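Local coordinates for FEZ-1 protein (PDB 5WCK) that probably hydrolyses the beta-lactam ring of antibiotics, as a monomeric zinc-dependent metallo-beta-lactamase of subclass B3, at residues Y2-P7 and E44-M49; V98-S103 and T117-S122. The protein carries 2 engineered substitutions. All coordinates share one frame; numbering follows the deposited sequence.

How the contacts relate
From the N terminus, the chain first runs through the loop 2-7 and then through the strands 11-14, 17-19, 28-32 and 35-39 of the seven-stranded sheet. Contact 1 closes this excursion by laying the loop against 44-49, which leads into helix 47-56. Further on, contact 2 closes a much shorter loop, joining helix 95-103 to the irregular chain at 117-122 that leads to the outermost strand, 126-128. The two contacts follow in series, neither nested nor crossed, with centres about 19 Å apart. A hydrogen bond between Thr-120 OG1 and Glu-44 OE1 ties 44-49 to the loop 117-122.

Contact 1: residues Y2-P7 and E44-M49; sequences YPMPNP and EANVPM
Met-4 turns CG away from its backbone N (chi1 175°) and Met-49 turns CG away from its carbonyl carbon (chi1 -62°), and with these settings the two thioether chains slide past each other in opposite directions. In Met-4 a bend at chi2 lays the sulfur beside Ala-45, with SD 4.0 Å from Ala-45 CB. A second bend, at chi3, sets the methyl toward Met-49 SD, but it also sits implausibly close to the amide of Asn-46, so the placement of that methyl is doubtful.

Met-49 stays extended as far as its sulfur and then bends, which carries the methyl against the backbone where Asn-6 joins Pro-7. There Met-49 CE packs on CA, CB, N and CD of Pro-7 and on the carbonyl carbon of Asn-6, coming to 3.6 Å from Pro-7 CA and 3.9 Å from Pro-7 CD. The loop 2-7 thus lies against 44-49, which runs into helix 47-56, the helix that follows strand 35-39 in the αβ/βα sandwich of metallo-beta-lactamases, and binds to it through van der Waals contact.

Asn-46 packs against the ring of Pro-5. The two side chains cross at about a right angle, with Pro-5 CG 4.0 Å from Asn-46 OD1. The amide has partners at both ends on its own side of the contact: the backbone N-H of Leu-43 holds OD1, while ND2 makes a weak but nearly straight hydrogen bond to Met-49 SD, 3.4 Å long with an angle of 162° at the hydrogen, which may help to set the amide's rotation. On the loop side, Asn-6 is tied to Asp-23 by side-chain and backbone hydrogen bonds. The side chain of Pro-5 lies about 8 Å from that of the zinc ligand His-215; Tyr-2, by contrast, touches this histidine.

Contact 2: residues V98-S103 and T117-S122; sequences VSVILS and TYFTQS
Phe-119 and Ile-101 make the main apolar contact. CD1 of Ile-101 meets the ring at its edge, near the ring plane, with Ile-101 CD1 3.9 Å from Phe-119 CE2. Val-100, whose side chain lies about 6 Å from that of the zinc ligand His-73, approaches the same end of the ring at about a right angle, its CG1 4.1 Å from Phe-119 CZ. A chi1 of 53° wedges the phenyl group between its own backbone N and carbonyl carbon, which swings it back toward the helix.

A second set of contacts sets aliphatic carbons against oxygens. Ile-101 CG2 lies 3.4 Å from Ser-122 OG, and Leu-102 CD2 reaches to 3.3 Å from Ser-122 O. The extended Gln-121 chain runs alongside Leu-102 and Ser-103, with its CG 3.3 Å from Leu-102 O.

Direct hydrogen bonds between the segments are absent; the polar bridging is done by water. One water gives its hydrogens to Ile-101 O and Thr-120 O and accepts from Ser-122 OG, so that it binds three polar atoms at once. A second donates to Leu-102 O and Ser-122 O, and a third donates to Ser-103 O while accepting from Gln-121 NE2. Ser-103 OG turns back to donate to Ser-99 O at 2.9 Å, from the face of that carbonyl's plane opposite to Ser-103 N.

Beyond the segments, Ile-101 and Ser-122 both rest on Tyr-91 of strand 90-94, Phe-119 packs on Phe-74 of helix 74-77, and Thr-120 and Ser-122 touch Glu-81 of helix 80-87.

Contact 1: residues Y2-P7 and E44-M49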
loop_
_atom_site.group_PDB
_atom_site.type_symbol
_atom_site.label_atom_id
_atom_site.label_comp_id
_atom_site.label_asym_id
_atom_site.label_seq_id
_atom_site.Cartn_x
_atom_site.Cartn_y
_atom_site.Cartn_z
ATOM N N TYR A 2 2.844 -1.612 -18.026
ATOM C CA TYR A 2 2.163 -2.237 -16.882
ATOM C C TYR A 2 0.831 -2.809 -17.365
ATOM O O TYR A 2 0.067 -2.120 -18.021
ATOM C CB TYR A 2 1.969 -1.269 -15.704
ATOM C CG TYR A 2 1.662 -2.034 -14.439
ATOM C CD1 TYR A 2 2.679 -2.630 -13.715
ATOM C CD2 TYR A 2 0.361 -2.300 -14.060
ATOM C CE1 TYR A 2 2.420 -3.408 -12.595
ATOM C CE2 TYR A 2 0.081 -3.087 -12.949
ATOM C CZ TYR A 2 1.112 -3.644 -12.214
ATOM O OH TYR A 2 0.875 -4.462 -11.138
ATOM N N PRO A 3 0.496 -4.081 -17.052
ATOM C CA PRO A 3 -0.799 -4.642 -17.438
ATOM C C PRO A 3 -1.979 -3.882 -16.810
ATOM O O PRO A 3 -2.039 -3.738 -15.607
ATOM C CB PRO A 3 -0.767 -6.106 -16.958
ATOM C CG PRO A 3 0.476 -6.256 -16.102
ATOM C CD PRO A 3 1.349 -5.046 -16.346
ATOM N N MET A 4 -2.914 -3.403 -17.635
ATOM C CA MET A 4 -4.064 -2.658 -17.140
ATOM C C MET A 4 -4.865 -3.578 -16.219
ATOM O O MET A 4 -5.324 -4.644 -16.623
ATOM C CB MET A 4 -4.960 -2.175 -18.295
ATOM C CG MET A 4 -6.259 -1.483 -17.857
ATOM S SD MET A 4 -6.078 0.095 -16.944
ATOM C CE MET A 4 -7.305 -0.226 -15.682
ATOM N N PRO A 5 -5.067 -3.207 -14.938
ATOM C CA PRO A 5 -5.935 -3.996 -14.077
ATOM C C PRO A 5 -7.392 -4.048 -14.573
ATOM O O PRO A 5 -7.867 -3.120 -15.257
ATOM C CB PRO A 5 -5.916 -3.249 -12.735
ATOM C CG PRO A 5 -4.727 -2.325 -12.791
ATOM C CD PRO A 5 -4.475 -2.045 -14.255
ATOM N N ASN A 6 -8.101 -5.085 -14.130
ATOM C CA ASN A 6 -9.512 -5.250 -14.366
ATOM C C ASN A 6 -10.292 -4.784 -13.142
ATOM O O ASN A 6 -9.770 -4.813 -12.029
ATOM C CB ASN A 6 -9.841 -6.710 -14.646
ATOM C CG ASN A 6 -9.069 -7.207 -15.843
ATOM O OD1 ASN A 6 -9.307 -6.730 -16.956
ATOM N ND2 ASN A 6 -8.144 -8.132 -15.623
ATOM N N PRO A 7 -11.564 -4.362 -13.298
ATOM C CA PRO A 7 -12.382 -4.009 -12.149
ATOM C C PRO A 7 -12.586 -5.202 -11.204
ATOM O O PRO A 7 -12.518 -6.388 -11.596
ATOM C CB PRO A 7 -13.720 -3.525 -12.723
ATOM C CG PRO A 7 -13.702 -3.902 -14.184
ATOM C CD PRO A 7 -12.264 -4.131 -14.581
ATOM N N GLU A 44 -3.824 6.499 -13.351
ATOM C CA GLU A 44 -4.816 7.517 -13.717
ATOM C C GLU A 44 -6.104 6.859 -14.219
ATOM O O GLU A 44 -7.212 7.297 -13.875
ATOM C CB GLU A 44 -4.260 8.456 -14.784
ATOM C CG GLU A 44 -3.269 9.457 -14.257
ATOM C CD GLU A 44 -2.872 10.493 -15.298
ATOM O OE1 GLU A 44 -1.795 11.109 -15.156
ATOM O OE2 GLU A 44 -3.635 10.651 -16.271
ATOM N N ALA A 45 -5.965 5.801 -15.043
ATOM C CA ALA A 45 -7.111 5.057 -15.587
ATOM C C ALA A 45 -7.965 4.407 -14.490
ATOM O O ALA A 45 -9.119 4.078 -14.726
ATOM C CB ALA A 45 -6.611 4.010 -16.557
ATOM N N ASN A 46 -7.399 4.193 -13.292
ATOM C CA ASN A 46 -8.136 3.523 -12.238
ATOM C C ASN A 46 -8.920 4.516 -11.368
ATOM O O ASN A 46 -9.747 4.074 -10.567
ATOM C CB ASN A 46 -7.207 2.710 -11.331
ATOM C CG ASN A 46 -6.420 1.657 -12.078
ATOM O OD1 ASN A 46 -5.223 1.525 -11.861
ATOM N ND2 ASN A 46 -7.061 0.935 -12.990
ATOM N N VAL A 47 -8.668 5.824 -11.494
ATOM C CA VAL A 47 -9.351 6.805 -10.628
ATOM C C VAL A 47 -10.866 6.737 -10.838
ATOM O O VAL A 47 -11.643 6.676 -9.884
ATOM C CB VAL A 47 -8.766 8.223 -10.776
ATOM C CG1 VAL A 47 -9.598 9.268 -10.051
ATOM C CG2 VAL A 47 -7.334 8.284 -10.277
ATOM N N PRO A 48 -11.417 6.711 -12.076
ATOM C CA PRO A 48 -12.864 6.533 -12.203
ATOM C C PRO A 48 -13.385 5.213 -11.625
ATOM O O PRO A 48 -14.534 5.147 -11.177
ATOM C CB PRO A 48 -13.130 6.600 -13.718
ATOM C CG PRO A 48 -11.904 7.246 -14.287
ATOM C CD PRO A 48 -10.745 6.938 -13.359
ATOM N N MET A 49 -12.537 4.171 -11.621
ATOM C CA MET A 49 -12.906 2.871 -11.086
ATOM C C MET A 49 -13.016 2.951 -9.557
ATOM O O MET A 49 -13.912 2.355 -8.951
ATOM C CB MET A 49 -11.893 1.796 -11.500
ATOM C CG MET A 49 -11.830 1.621 -13.000
ATOM S SD MET A 49 -10.405 0.660 -13.571
ATOM C CE MET A 49 -10.760 -0.922 -12.860
#

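Contact 2: residues V98-S103 and T117-S122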
loop_
_atom_site.group_PDB
_atom_site.type_symbol
_atom_site.label_atom_id
_atom_site.label_comp_id
_atom_site.label_asym_id
_atom_site.label_seq_id
_atom_site.Cartn_x
_atom_site.Cartn_y
_atom_site.Cartn_z
ATOM N N VAL A 98 8.728 11.520 -0.255
ATOM C CA VAL A 98 8.143 12.807 -0.674
ATOM C C VAL A 98 8.823 13.306 -1.952
ATOM O O VAL A 98 8.129 13.761 -2.874
ATOM C CB VAL A 98 8.203 13.835 0.454
ATOM C CG1 VAL A 98 7.870 15.243 -0.060
ATOM C CG2 VAL A 98 7.264 13.426 1.590
ATOM N N SER A 99 10.160 13.183 -2.032
ATOM C CA SER A 99 10.859 13.686 -3.224
ATOM C C SER A 99 10.301 13.029 -4.493
ATOM O O SER A 99 10.113 13.676 -5.537
ATOM C CB SER A 99 12.343 13.481 -3.122
ATOM O OG SER A 99 12.968 13.844 -4.339
ATOM N N VAL A 100 10.072 11.713 -4.446
ATOM C CA VAL A 100 9.559 11.031 -5.628
ATOM C C VAL A 100 8.157 11.535 -5.993
ATOM O O VAL A 100 7.853 11.725 -7.171
ATOM C CB VAL A 100 9.591 9.503 -5.450
ATOM C CG1 VAL A 100 8.845 8.801 -6.544
ATOM C CG2 VAL A 100 11.030 9.021 -5.375
ATOM N N ILE A 101 7.302 11.745 -4.996
ATOM C CA ILE A 101 5.959 12.237 -5.274
ATOM C C ILE A 101 6.021 13.650 -5.890
ATOM O O ILE A 101 5.350 13.917 -6.884
ATOM C CB ILE A 101 5.096 12.161 -4.004
ATOM C CG1 ILE A 101 4.900 10.706 -3.548
ATOM C CG2 ILE A 101 3.760 12.866 -4.211
ATOM C CD1 ILE A 101 4.344 9.793 -4.608
ATOM N N LEU A 102 6.833 14.537 -5.323
ATOM C CA LEU A 102 6.910 15.943 -5.827
ATOM C C LEU A 102 7.459 15.968 -7.266
ATOM O O LEU A 102 7.040 16.796 -8.082
ATOM C CB LEU A 102 7.809 16.781 -4.911
ATOM C CG LEU A 102 7.342 16.975 -3.473
ATOM C CD1 LEU A 102 8.290 17.899 -2.728
ATOM C CD2 LEU A 102 5.920 17.485 -3.386
ATOM N N SER A 103 8.382 15.051 -7.583
ATOM C CA SER A 103 9.066 15.024 -8.874
ATOM C C SER A 103 8.336 14.120 -9.879
ATOM O O SER A 103 8.789 13.952 -11.024
ATOM C CB SER A 103 10.505 14.610 -8.712
ATOM O OG SER A 103 10.620 13.226 -8.400
ATOM N N THR A 117 7.916 5.255 -16.130
ATOM C CA THR A 117 7.535 5.155 -14.721
ATOM C C THR A 117 7.120 6.503 -14.137
ATOM O O THR A 117 6.754 6.567 -12.961
ATOM C CB THR A 117 8.683 4.567 -13.882
ATOM O OG1 THR A 117 9.783 5.489 -13.830
ATOM C CG2 THR A 117 9.131 3.221 -14.404
ATOM N N TYR A 118 7.174 7.581 -14.932
ATOM C CA TYR A 118 6.867 8.890 -14.415
ATOM C C TYR A 118 5.350 9.041 -14.262
ATOM O O TYR A 118 4.563 8.305 -14.851
ATOM C CB TYR A 118 7.367 10.004 -15.338
ATOM C CG TYR A 118 8.853 10.088 -15.572
ATOM C CD1 TYR A 118 9.783 9.402 -14.806
ATOM C CD2 TYR A 118 9.329 10.865 -16.616
ATOM C CE1 TYR A 118 11.145 9.505 -15.050
ATOM C CE2 TYR A 118 10.686 10.978 -16.876
ATOM C CZ TYR A 118 11.601 10.293 -16.093
ATOM O OH TYR A 118 12.931 10.411 -16.366
ATOM N N PHE A 119 4.952 9.985 -13.416
ATOM C CA PHE A 119 3.534 10.256 -13.177
ATOM C C PHE A 119 3.358 11.732 -12.813
ATOM O O PHE A 119 4.313 12.454 -12.597
ATOM C CB PHE A 119 3.005 9.282 -12.109
ATOM C CG PHE A 119 3.796 9.233 -10.827
ATOM C CD1 PHE A 119 4.921 8.424 -10.708
ATOM C CD2 PHE A 119 3.401 9.958 -9.718
ATOM C CE1 PHE A 119 5.637 8.367 -9.522
ATOM C CE2 PHE A 119 4.119 9.907 -8.537
ATOM C CZ PHE A 119 5.236 9.109 -8.441
ATOM N N THR A 120 2.110 12.179 -12.760
ATOM C CA THR A 120 1.789 13.595 -12.515
ATOM C C THR A 120 2.321 14.049 -11.162
ATOM O O THR A 120 2.076 13.403 -10.136
ATOM C CB THR A 120 0.280 13.823 -12.630
ATOM O OG1 THR A 120 -0.130 13.351 -13.914
ATOM C CG2 THR A 120 -0.100 15.275 -12.451
ATOM N N GLN A 121 3.037 15.177 -11.169
ATOM C CA GLN A 121 3.513 15.825 -9.959
ATOM C C GLN A 121 2.325 16.299 -9.101
ATOM O O GLN A 121 1.253 16.664 -9.602
ATOM C CB GLN A 121 4.430 16.996 -10.320
ATOM C CG GLN A 121 5.683 16.565 -11.068
ATOM C CD GLN A 121 6.619 17.715 -11.357
ATOM O OE1 GLN A 121 6.465 18.812 -10.835
ATOM N NE2 GLN A 121 7.629 17.447 -12.166
ATOM N N SER A 122 2.509 16.223 -7.780
ATOM C CA SER A 122 1.518 16.693 -6.837
ATOM C C SER A 122 2.267 17.269 -5.636
ATOM O O SER A 122 3.485 17.101 -5.512
ATOM C CB SER A 122 0.568 15.589 -6.472
ATOM O OG SER A 122 1.294 14.585 -5.819
HETATM O O HOH W 1 2.863 12.929 -7.581
HETATM O O HOH W 2 5.224 18.856 -7.055
HETATM O O HOH W 3 7.815 15.075 -13.357
#